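DUF3829 family protein (Bacteroides vulgatus, PDB 4YJW) is of unknown function, an all-alpha protein of the DUF3829 family that carries a signal sequence and is probably a lipoprotein. Local coordinates at residues L42-Q47 with E101-Y106; R107-D112 with A121-I126; S97-N102 with K128-L133. All coordinates share one frame; numbering follows the deposited sequence. Where two conformers were deposited one is given.

Contact 1 of 3, residues L42-Q47 with E101-Y106; sequences LGYLDQ and ENYKTY
Leu45 packs against two tyrosines of 101-106 in this buried junction. Leu45 CD2 sits over the centre of one face of the Tyr106 ring, 3.6 Å from its centroid and 14° off the ring normal, a CH-pi contact. The same methyl meets the edge of the second ring, Leu45 CD2 lying 4.0 Å from Tyr103 CD1. Tyr44 adds its CB, 3.7 Å from Tyr103 CE1. Both rings of 101-106 reach across because their CG atoms stand anti to the backbone N (chi1 177° for each), one helical turn apart. The fold is an all-alpha bundle: residues 42-47 form the end of helix 35-44 and the loop after it, laid against the long helix 79-111.

The polar contact runs through one water in the plane of the Tyr106 ring. Tyr106 OH donates to it at 2.6 Å, and the water in turn donates to Tyr44 O at 2.7 Å and Asp46 O at 2.6 Å, so one water bridges the phenol to two backbone carbonyls. Arg127 of helix 121-159 hydrogen-bonds both Tyr106 OH and Leu45 O, while Tyr103 OH is held by Pro55 O.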
loop_
_atom_site.group_PDB
_atom_site.type_symbol
_atom_site.label_atom_id
_atom_site.label_comp_id
_atom_site.label_asym_id
_atom_site.label_seq_id
_atom_site.Cartn_x
_atom_site.Cartn_y
_atom_site.Cartn_z
ATOM N N LEU A 42 -7.523 12.493 2.237
ATOM C CA LEU A 42 -8.951 12.415 2.605
ATOM C C LEU A 42 -9.502 13.803 2.960
ATOM O O LEU A 42 -10.584 14.148 2.529
ATOM C CB LEU A 42 -9.160 11.436 3.761
ATOM C CG LEU A 42 -8.881 9.957 3.446
ATOM C CD1 LEU A 42 -8.987 9.124 4.701
ATOM C CD2 LEU A 42 -9.869 9.405 2.416
ATOM N N GLY A 43 -8.721 14.613 3.671
ATOM C CA GLY A 43 -9.143 15.977 3.995
ATOM C C GLY A 43 -9.335 16.825 2.740
ATOM O O GLY A 43 -10.300 17.597 2.656
ATOM N N TYR A 44 -8.495 16.608 1.701
ATOM C CA TYR A 44 -8.585 17.349 0.437
ATOM C C TYR A 44 -9.844 16.959 -0.341
ATOM O O TYR A 44 -10.277 17.720 -1.198
ATOM C CB TYR A 44 -7.335 17.146 -0.446
ATOM C CG TYR A 44 -6.050 17.621 0.193
ATOM C CD1 TYR A 44 -6.031 18.745 1.022
ATOM C CD2 TYR A 44 -4.844 16.984 -0.069
ATOM C CE1 TYR A 44 -4.851 19.177 1.633
ATOM C CE2 TYR A 44 -3.652 17.417 0.526
ATOM C CZ TYR A 44 -3.661 18.517 1.371
ATOM O OH TYR A 44 -2.496 18.958 1.983
ATOM N N LEU A 45 -10.450 15.802 -0.005
ATOM C CA LEU A 45 -11.688 15.344 -0.650
ATOM C C LEU A 45 -12.938 15.943 0.016
ATOM O O LEU A 45 -14.067 15.751 -0.485
ATOM C CB LEU A 45 -11.752 13.807 -0.599
ATOM C CG LEU A 45 -10.699 13.052 -1.390
ATOM C CD1 LEU A 45 -10.638 11.608 -0.900
ATOM C CD2 LEU A 45 -11.025 13.037 -2.883
ATOM N N ASP A 46 -12.753 16.685 1.132
ATOM C CA ASP A 46 -13.890 17.264 1.854
ATOM C C ASP A 46 -14.709 18.224 0.994
ATOM O O ASP A 46 -14.176 18.985 0.192
ATOM C CB ASP A 46 -13.436 17.993 3.129
ATOM C CG ASP A 46 -14.618 18.331 4.016
ATOM O OD1 ASP A 46 -15.218 17.396 4.580
ATOM O OD2 ASP A 46 -15.016 19.510 4.044
ATOM N N GLN A 47 -16.023 18.166 1.173
ATOM C CA GLN A 47 -17.013 18.956 0.445
ATOM C C GLN A 47 -16.799 20.474 0.601
ATOM O O GLN A 47 -17.188 21.233 -0.279
ATOM C CB GLN A 47 -18.422 18.585 0.972
ATOM C CG GLN A 47 -18.852 17.131 0.645
ATOM C CD GLN A 47 -18.452 16.059 1.648
ATOM O OE1 GLN A 47 -17.482 16.184 2.414
ATOM N NE2 GLN A 47 -19.119 14.907 1.578
ATOM N N GLU A 101 -4.464 7.770 -7.875
ATOM C CA GLU A 101 -5.056 8.109 -9.180
ATOM C C GLU A 101 -6.472 8.699 -9.006
ATOM O O GLU A 101 -6.833 9.621 -9.743
ATOM C CB GLU A 101 -5.101 6.894 -10.123
ATOM C CG GLU A 101 -3.725 6.574 -10.725
ATOM C CD GLU A 101 -3.083 7.644 -11.601
ATOM O OE1 GLU A 101 -3.818 8.336 -12.338
ATOM O OE2 GLU A 101 -1.839 7.766 -11.579
ATOM N N ASN A 102 -7.286 8.137 -8.070
ATOM C CA ASN A 102 -8.641 8.658 -7.809
ATOM C C ASN A 102 -8.566 10.112 -7.358
ATOM O O ASN A 102 -9.391 10.913 -7.790
ATOM C CB ASN A 102 -9.375 7.825 -6.746
ATOM C CG ASN A 102 -9.899 6.507 -7.235
ATOM O OD1 ASN A 102 -10.010 6.260 -8.441
ATOM N ND2 ASN A 102 -10.213 5.604 -6.296
ATOM N N TYR A 103 -7.592 10.450 -6.499
ATOM C CA TYR A 103 -7.444 11.843 -6.032
ATOM C C TYR A 103 -7.028 12.749 -7.208
ATOM O O TYR A 103 -7.548 13.854 -7.344
ATOM C CB TYR A 103 -6.444 11.977 -4.873
ATOM C CG TYR A 103 -6.255 13.427 -4.471
ATOM C CD1 TYR A 103 -7.317 14.168 -3.945
ATOM C CD2 TYR A 103 -5.091 14.115 -4.813
ATOM C CE1 TYR A 103 -7.210 15.539 -3.721
ATOM C CE2 TYR A 103 -4.957 15.486 -4.554
ATOM C CZ TYR A 103 -6.022 16.193 -4.013
ATOM O OH TYR A 103 -5.911 17.545 -3.791
ATOM N N LYS A 104 -6.117 12.281 -8.061
ATOM C CA LYS A 104 -5.730 13.079 -9.253
ATOM C C LYS A 104 -6.986 13.364 -10.118
ATOM O O LYS A 104 -7.249 14.507 -10.461
ATOM C CB LYS A 104 -4.644 12.340 -10.056
ATOM C CG LYS A 104 -4.348 13.015 -11.403
ATOM C CD LYS A 104 -3.191 12.309 -12.143
ATOM C CE LYS A 104 -3.107 12.802 -13.566
ATOM N NZ LYS A 104 -1.969 12.168 -14.284
ATOM N N THR A 105 -7.775 12.330 -10.424
ATOM C CA THR A 105 -9.025 12.454 -11.195
ATOM C C THR A 105 -9.947 13.465 -10.533
ATOM O O THR A 105 -10.466 14.355 -11.204
ATOM C CB THR A 105 -9.706 11.093 -11.305
ATOM O OG1 THR A 105 -8.811 10.236 -11.985
ATOM C CG2 THR A 105 -11.020 11.150 -12.084
ATOM N N TYR A 106 -10.181 13.282 -9.230
ATOM C CA TYR A 106 -11.039 14.151 -8.431
ATOM C C TYR A 106 -10.595 15.605 -8.560
ATOM O O TYR A 106 -11.424 16.455 -8.838
ATOM C CB TYR A 106 -11.007 13.707 -6.953
ATOM C CG TYR A 106 -11.814 14.608 -6.040
ATOM C CD1 TYR A 106 -13.168 14.361 -5.799
ATOM C CD2 TYR A 106 -11.213 15.670 -5.367
ATOM C CE1 TYR A 106 -13.909 15.175 -4.940
ATOM C CE2 TYR A 106 -11.950 16.502 -4.518
ATOM C CZ TYR A 106 -13.293 16.239 -4.300
ATOM O OH TYR A 106 -14.027 17.066 -3.472
HETATM O O HOH W 1 -12.659 18.639 -1.946
#

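Contact 2 of 3, residues R107-D112 with A121-I126; sequences RLYMQD and ALADKI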
loop_
_atom_site.group_PDB
_atom_site.type_symbol
_atom_site.label_atom_id
_atom_site.label_comp_id
_atom_site.label_asym_id
_atom_site.label_seq_id
_atom_site.Cartn_x
_atom_site.Cartn_y
_atom_site.Cartn_z
ATOM N N ARG A 107 -9.306 15.896 -8.306
ATOM C CA ARG A 107 -8.816 17.285 -8.365
ATOM C C ARG A 107 -9.054 17.933 -9.751
ATOM O O ARG A 107 -9.552 19.063 -9.813
ATOM C CB ARG A 107 -7.333 17.336 -7.998
ATOM C CG ARG A 107 -6.717 18.740 -8.159
ATOM C CD ARG A 107 -5.263 18.746 -7.701
ATOM N NE ARG A 107 -4.623 20.024 -8.029
ATOM C CZ ARG A 107 -4.084 20.305 -9.212
ATOM N NH1 ARG A 107 -4.100 19.404 -10.191
ATOM N NH2 ARG A 107 -3.528 21.488 -9.428
ATOM N N LEU A 108 -8.772 17.212 -10.835
ATOM C CA LEU A 108 -8.959 17.740 -12.197
ATOM C C LEU A 108 -10.443 17.968 -12.524
ATOM O O LEU A 108 -10.786 18.980 -13.148
ATOM C CB LEU A 108 -8.320 16.791 -13.218
ATOM C CG LEU A 108 -6.779 16.574 -13.057
ATOM C CD1 LEU A 108 -6.207 15.777 -14.246
ATOM C CD2 LEU A 108 -6.015 17.915 -12.891
ATOM N N TYR A 109 -11.312 17.058 -12.060
ATOM C CA TYR A 109 -12.766 17.104 -12.259
ATOM C C TYR A 109 -13.381 18.258 -11.441
ATOM O O TYR A 109 -14.346 18.876 -11.900
ATOM C CB TYR A 109 -13.355 15.711 -11.920
ATOM C CG TYR A 109 -14.771 15.660 -11.379
ATOM C CD1 TYR A 109 -15.015 15.746 -10.008
ATOM C CD2 TYR A 109 -15.838 15.315 -12.204
ATOM C CE1 TYR A 109 -16.302 15.611 -9.491
ATOM C CE2 TYR A 109 -17.135 15.205 -11.701
ATOM C CZ TYR A 109 -17.356 15.331 -10.338
ATOM O OH TYR A 109 -18.621 15.204 -9.815
HETATM N N MSE A 110 -12.846 18.552 -10.234
HETATM C CA MSE A 110 -13.357 19.697 -9.465
HETATM C C MSE A 110 -12.883 21.020 -10.114
HETATM O O MSE A 110 -13.680 21.947 -10.304
HETATM C CB MSE A 110 -12.865 19.651 -7.988
HETATM C CG MSE A 110 -13.420 18.480 -7.165
HETATM SE SE MSE A 110 -15.384 18.358 -7.203
HETATM C CE MSE A 110 -15.801 20.062 -6.294
ATOM N N GLN A 111 -11.579 21.111 -10.424
ATOM C CA GLN A 111 -10.980 22.357 -10.928
ATOM C C GLN A 111 -11.398 22.730 -12.354
ATOM O O GLN A 111 -11.298 23.910 -12.700
ATOM C CB GLN A 111 -9.457 22.307 -10.806
ATOM C CG GLN A 111 -9.065 22.403 -9.320
ATOM C CD GLN A 111 -7.586 22.404 -9.047
ATOM O OE1 GLN A 111 -6.750 22.018 -9.884
ATOM N NE2 GLN A 111 -7.232 22.801 -7.835
ATOM N N ASP A 112 -11.876 21.770 -13.171
ATOM C CA ASP A 112 -12.308 22.123 -14.531
ATOM C C ASP A 112 -13.842 22.257 -14.567
ATOM O O ASP A 112 -14.432 22.341 -15.650
ATOM C CB ASP A 112 -11.771 21.125 -15.579
ATOM C CG ASP A 112 -12.422 19.753 -15.593
ATOM O OD1 ASP A 112 -13.403 19.550 -14.840
ATOM O OD2 ASP A 112 -11.910 18.859 -16.310
ATOM N N ALA A 121 -21.815 13.685 -8.696
ATOM C CA ALA A 121 -21.977 12.221 -8.641
ATOM C C ALA A 121 -20.614 11.525 -8.593
ATOM O O ALA A 121 -20.403 10.639 -7.757
ATOM C CB ALA A 121 -22.779 11.714 -9.822
ATOM N N LEU A 122 -19.672 11.945 -9.457
ATOM C CA LEU A 122 -18.336 11.341 -9.418
ATOM C C LEU A 122 -17.602 11.760 -8.122
ATOM O O LEU A 122 -16.863 10.948 -7.571
ATOM C CB LEU A 122 -17.510 11.705 -10.670
ATOM C CG LEU A 122 -16.103 11.071 -10.735
ATOM C CD1 LEU A 122 -16.173 9.548 -10.885
ATOM C CD2 LEU A 122 -15.272 11.684 -11.826
ATOM N N ALA A 123 -17.830 12.999 -7.619
ATOM C CA ALA A 123 -17.195 13.448 -6.365
ATOM C C ALA A 123 -17.566 12.500 -5.225
ATOM O O ALA A 123 -16.673 12.038 -4.525
ATOM C CB ALA A 123 -17.635 14.879 -6.022
ATOM N N ASP A 124 -18.876 12.171 -5.080
ATOM C CA ASP A 124 -19.346 11.284 -4.008
ATOM C C ASP A 124 -18.873 9.847 -4.222
ATOM O O ASP A 124 -18.513 9.186 -3.246
ATOM C CB ASP A 124 -20.866 11.343 -3.858
ATOM C CG ASP A 124 -21.343 12.582 -3.113
ATOM O OD1 ASP A 124 -20.518 13.203 -2.366
ATOM O OD2 ASP A 124 -22.532 12.894 -3.210
ATOM N N LYS A 125 -18.839 9.368 -5.489
ATOM C CA LYS A 125 -18.340 8.007 -5.775
ATOM C C LYS A 125 -16.876 7.884 -5.323
ATOM O O LYS A 125 -16.486 6.892 -4.696
ATOM C CB LYS A 125 -18.471 7.722 -7.282
ATOM C CG LYS A 125 -18.044 6.315 -7.695
ATOM C CD LYS A 125 -18.373 6.065 -9.168
ATOM C CE LYS A 125 -17.870 4.723 -9.665
ATOM N NZ LYS A 125 -18.685 3.593 -9.149
ATOM N N ILE A 126 -16.060 8.891 -5.670
ATOM C CA ILE A 126 -14.638 8.921 -5.323
ATOM C C ILE A 126 -14.471 9.029 -3.804
ATOM O O ILE A 126 -13.672 8.282 -3.239
ATOM C CB ILE A 126 -13.876 10.060 -6.075
ATOM C CG1 ILE A 126 -13.762 9.711 -7.582
ATOM C CG2 ILE A 126 -12.467 10.280 -5.446
ATOM C CD1 ILE A 126 -13.169 10.845 -8.535
#
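Tyr109 spans the gap from helix 79-111 to the first turn of helix 121-159, where Leu122 and Ala123 receive it. The two helical segments run nearly antiparallel, 153° between their directions, with axes 10.5 Å apart at closest approach. From CB, which points toward the other helix, the side chain sets out with CG anti to the backbone N (chi1 150°, well short of 180°). CG and CD2 then pass under Leu122 CD2, which lies over one face of the ring, offset toward the rim, 4.0 Å from the centroid in a CH-pi contact. Farther out, CE2 and CZ meet Leu122 CB, with CZ at 3.6 Å, while on the other flank CE1 touches Ala123 CB at 3.8 Å. At the tip, Tyr109 OH accepts a hydrogen bond from Ala123 N, 3.2 Å long and bent to 146°. The same hydroxyl is bonded to Asp118 OD1, and Asp118 OD2 takes Leu122 N. Met110, present as selenomethionine, adds a looser touch, its SE 4.3 Å from Ala123 CB. A phenylalanine in place of Tyr109 would probably keep the leucine on its face but leave Ala123 N and Asp118 OD1 without the hydroxyl. The phenol thus joins apolar packing to the start of a helix, where a backbone N-H and the Asp118 carboxylate both find a partner in its oxygen.

Contact 3 of 3, residues S97-N102 with K128-L133; sequences SAFYEN and KEELLL
This is a partly buried helix-helix contact with a carboxylate at its centre, joining the middle of helix 79-111 to helix 121-159 in the all-alpha bundle. The two segments run roughly antiparallel, at 145° between their directions, and their axes approach to 9.7 Å; Phe99 and Glu130 have the nearest CA atoms. Glu130 does most of the work. Its CG stands anti to the carbonyl carbon and the chain bends at chi2, which carries the carboxylate across to the backbone of 97-102. OE2 lies over one face of the Phe99 ring, offset toward the rim, with the carboxylate and ring planes 25° apart. Glu130 OE2 also lies 2.6 Å from Phe99 O, so close for two oxygens that the acid group probably holds a proton and donates it. Glu130 OE1 accepts a hydrogen bond of 3.1 Å from Asn102 ND2; the amide keeps this partner in its own plane but approaches OE1 from above the carboxylate plane, 49° out of it.

Leu133 adds the apolar packing. Its CD1 reaches Ala98 CB at 3.8 Å and Asn102 ND2 at 3.6 Å, while Leu133 CB lies at the edge of the Phe99 ring, 4.0 Å from Phe99 CD1. Helix 35-44 packs against Phe99 through Ile38, Val41 and Leu42, and Leu42 also touches Glu130. A buried acid set against an aromatic face and a backbone carbonyl, with the Asn102 amide as a donor to its other oxygen, is likely to favour the neutral form of Glu130.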
loop_
_atom_site.group_PDB
_atom_site.type_symbol
_atom_site.label_atom_id
_atom_site.label_comp_id
_atom_site.label_asym_id
_atom_site.label_seq_id
_atom_site.Cartn_x
_atom_site.Cartn_y
_atom_site.Cartn_z
ATOM N N SER A 97 -2.245 2.512 -6.102
ATOM C CA SER A 97 -2.435 3.137 -7.412
ATOM C C SER A 97 -3.815 3.800 -7.492
ATOM O O SER A 97 -3.908 4.986 -7.811
ATOM C CB SER A 97 -2.287 2.089 -8.512
ATOM O OG SER A 97 -2.413 2.710 -9.781
ATOM N N ALA A 98 -4.848 3.070 -7.083
ATOM C CA ALA A 98 -6.224 3.568 -7.120
ATOM C C ALA A 98 -6.383 4.790 -6.222
ATOM O O ALA A 98 -7.043 5.746 -6.636
ATOM C CB ALA A 98 -7.189 2.475 -6.687
ATOM N N PHE A 99 -5.833 4.744 -4.987
ATOM C CA PHE A 99 -5.977 5.836 -4.026
ATOM C C PHE A 99 -5.431 7.152 -4.586
ATOM O O PHE A 99 -6.129 8.178 -4.551
ATOM C CB PHE A 99 -5.293 5.489 -2.687
ATOM C CG PHE A 99 -5.577 6.523 -1.617
ATOM C CD1 PHE A 99 -6.788 6.520 -0.926
ATOM C CD2 PHE A 99 -4.640 7.521 -1.322
ATOM C CE1 PHE A 99 -7.037 7.474 0.083
ATOM C CE2 PHE A 99 -4.905 8.494 -0.347
ATOM C CZ PHE A 99 -6.093 8.445 0.369
ATOM N N TYR A 100 -4.211 7.130 -5.126
ATOM C CA TYR A 100 -3.601 8.363 -5.644
ATOM C C TYR A 100 -4.141 8.746 -7.003
ATOM O O TYR A 100 -4.337 9.933 -7.248
ATOM C CB TYR A 100 -2.071 8.232 -5.664
ATOM C CG TYR A 100 -1.493 8.303 -4.271
ATOM C CD1 TYR A 100 -1.342 7.153 -3.502
ATOM C CD2 TYR A 100 -1.123 9.523 -3.706
ATOM C CE1 TYR A 100 -0.828 7.202 -2.219
ATOM C CE2 TYR A 100 -0.587 9.587 -2.417
ATOM C CZ TYR A 100 -0.426 8.417 -1.685
ATOM O OH TYR A 100 0.112 8.438 -0.430
ATOM N N GLU A 101 -4.464 7.770 -7.875
ATOM C CA GLU A 101 -5.056 8.109 -9.180
ATOM C C GLU A 101 -6.472 8.699 -9.006
ATOM O O GLU A 101 -6.833 9.621 -9.743
ATOM C CB GLU A 101 -5.101 6.894 -10.123
ATOM C CG GLU A 101 -3.725 6.574 -10.725
ATOM C CD GLU A 101 -3.083 7.644 -11.601
ATOM O OE1 GLU A 101 -3.818 8.336 -12.338
ATOM O OE2 GLU A 101 -1.839 7.766 -11.579
ATOM N N ASN A 102 -7.286 8.137 -8.070
ATOM C CA ASN A 102 -8.641 8.658 -7.809
ATOM C C ASN A 102 -8.566 10.112 -7.358
ATOM O O ASN A 102 -9.391 10.913 -7.790
ATOM C CB ASN A 102 -9.375 7.825 -6.746
ATOM C CG ASN A 102 -9.899 6.507 -7.235
ATOM O OD1 ASN A 102 -10.010 6.260 -8.441
ATOM N ND2 ASN A 102 -10.213 5.604 -6.296
ATOM N N LYS A 128 -16.422 7.980 -1.372
ATOM C CA LYS A 128 -16.748 6.708 -0.726
ATOM C C LYS A 128 -15.632 5.671 -0.944
ATOM O O LYS A 128 -15.243 4.953 -0.014
ATOM C CB LYS A 128 -18.093 6.170 -1.248
ATOM C CG LYS A 128 -19.316 7.005 -0.805
ATOM C CD LYS A 128 -20.621 6.318 -1.250
ATOM C CE LYS A 128 -20.884 6.502 -2.724
ATOM N NZ LYS A 128 -22.227 5.982 -3.108
ATOM N N GLU A 129 -15.115 5.602 -2.167
ATOM C CA GLU A 129 -14.084 4.630 -2.545
ATOM C C GLU A 129 -12.764 4.952 -1.870
ATOM O O GLU A 129 -12.097 4.037 -1.383
ATOM C CB GLU A 129 -13.924 4.593 -4.061
ATOM C CG GLU A 129 -12.994 3.493 -4.574
ATOM C CD GLU A 129 -13.373 2.034 -4.366
ATOM O OE1 GLU A 129 -14.583 1.722 -4.261
ATOM O OE2 GLU A 129 -12.444 1.192 -4.353
ATOM N N GLU A 130 -12.407 6.245 -1.793
ATOM C CA GLU A 130 -11.154 6.667 -1.134
ATOM C C GLU A 130 -11.177 6.312 0.349
ATOM O O GLU A 130 -10.142 5.919 0.893
ATOM C CB GLU A 130 -10.907 8.176 -1.326
ATOM C CG GLU A 130 -10.617 8.545 -2.769
ATOM C CD GLU A 130 -9.278 8.037 -3.254
ATOM O OE1 GLU A 130 -9.211 6.854 -3.654
ATOM O OE2 GLU A 130 -8.316 8.836 -3.289
ATOM N N LEU A 131 -12.348 6.437 1.014
ATOM C CA LEU A 131 -12.443 6.090 2.441
ATOM C C LEU A 131 -12.188 4.583 2.615
ATOM O O LEU A 131 -11.406 4.178 3.481
ATOM C CB LEU A 131 -13.804 6.514 3.057
ATOM C CG LEU A 131 -13.999 6.190 4.565
ATOM C CD1 LEU A 131 -13.024 6.970 5.453
ATOM C CD2 LEU A 131 -15.438 6.394 5.008
ATOM N N LEU A 132 -12.805 3.764 1.773
ATOM C CA LEU A 132 -12.623 2.313 1.836
ATOM C C LEU A 132 -11.163 1.924 1.564
ATOM O O LEU A 132 -10.604 1.109 2.302
ATOM C CB LEU A 132 -13.540 1.648 0.820
ATOM C CG LEU A 132 -15.032 1.632 1.179
ATOM C CD1 LEU A 132 -15.829 0.957 0.086
ATOM C CD2 LEU A 132 -15.282 0.936 2.537
ATOM N N LEU A 133 -10.538 2.547 0.542
ATOM C CA LEU A 133 -9.134 2.293 0.186
ATOM C C LEU A 133 -8.193 2.676 1.314
ATOM O O LEU A 133 -7.233 1.938 1.573
ATOM C CB LEU A 133 -8.734 3.049 -1.106
ATOM C CG LEU A 133 -9.278 2.451 -2.418
ATOM C CD1 LEU A 133 -9.129 3.447 -3.563
ATOM C CD2 LEU A 133 -8.572 1.108 -2.768
#

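All three contacts draw on helix 79-111. Contacts 2 and 3 join it to helix 121-159, with centres about 12 Å apart, and contact 1 sets the end of helix 35-44 and its following loop against it. Contacts 1 and 2 are buried and lie farther from the chain's centre, about 17 and 23 Å, than the partly buried contact 3 at about 11 Å. Tyrosine faces under leucine methyls mark the first two, their hydroxyls taking up water, backbone and charged side chains; contact 3, within both helices and away from their ends, instead turns on an acid. Packing makes them continuous: Leu45 CD2 touches Ile126 CG2 at 4.0 Å, and Leu45 CD1 touches Glu130 CB at 3.5 Å.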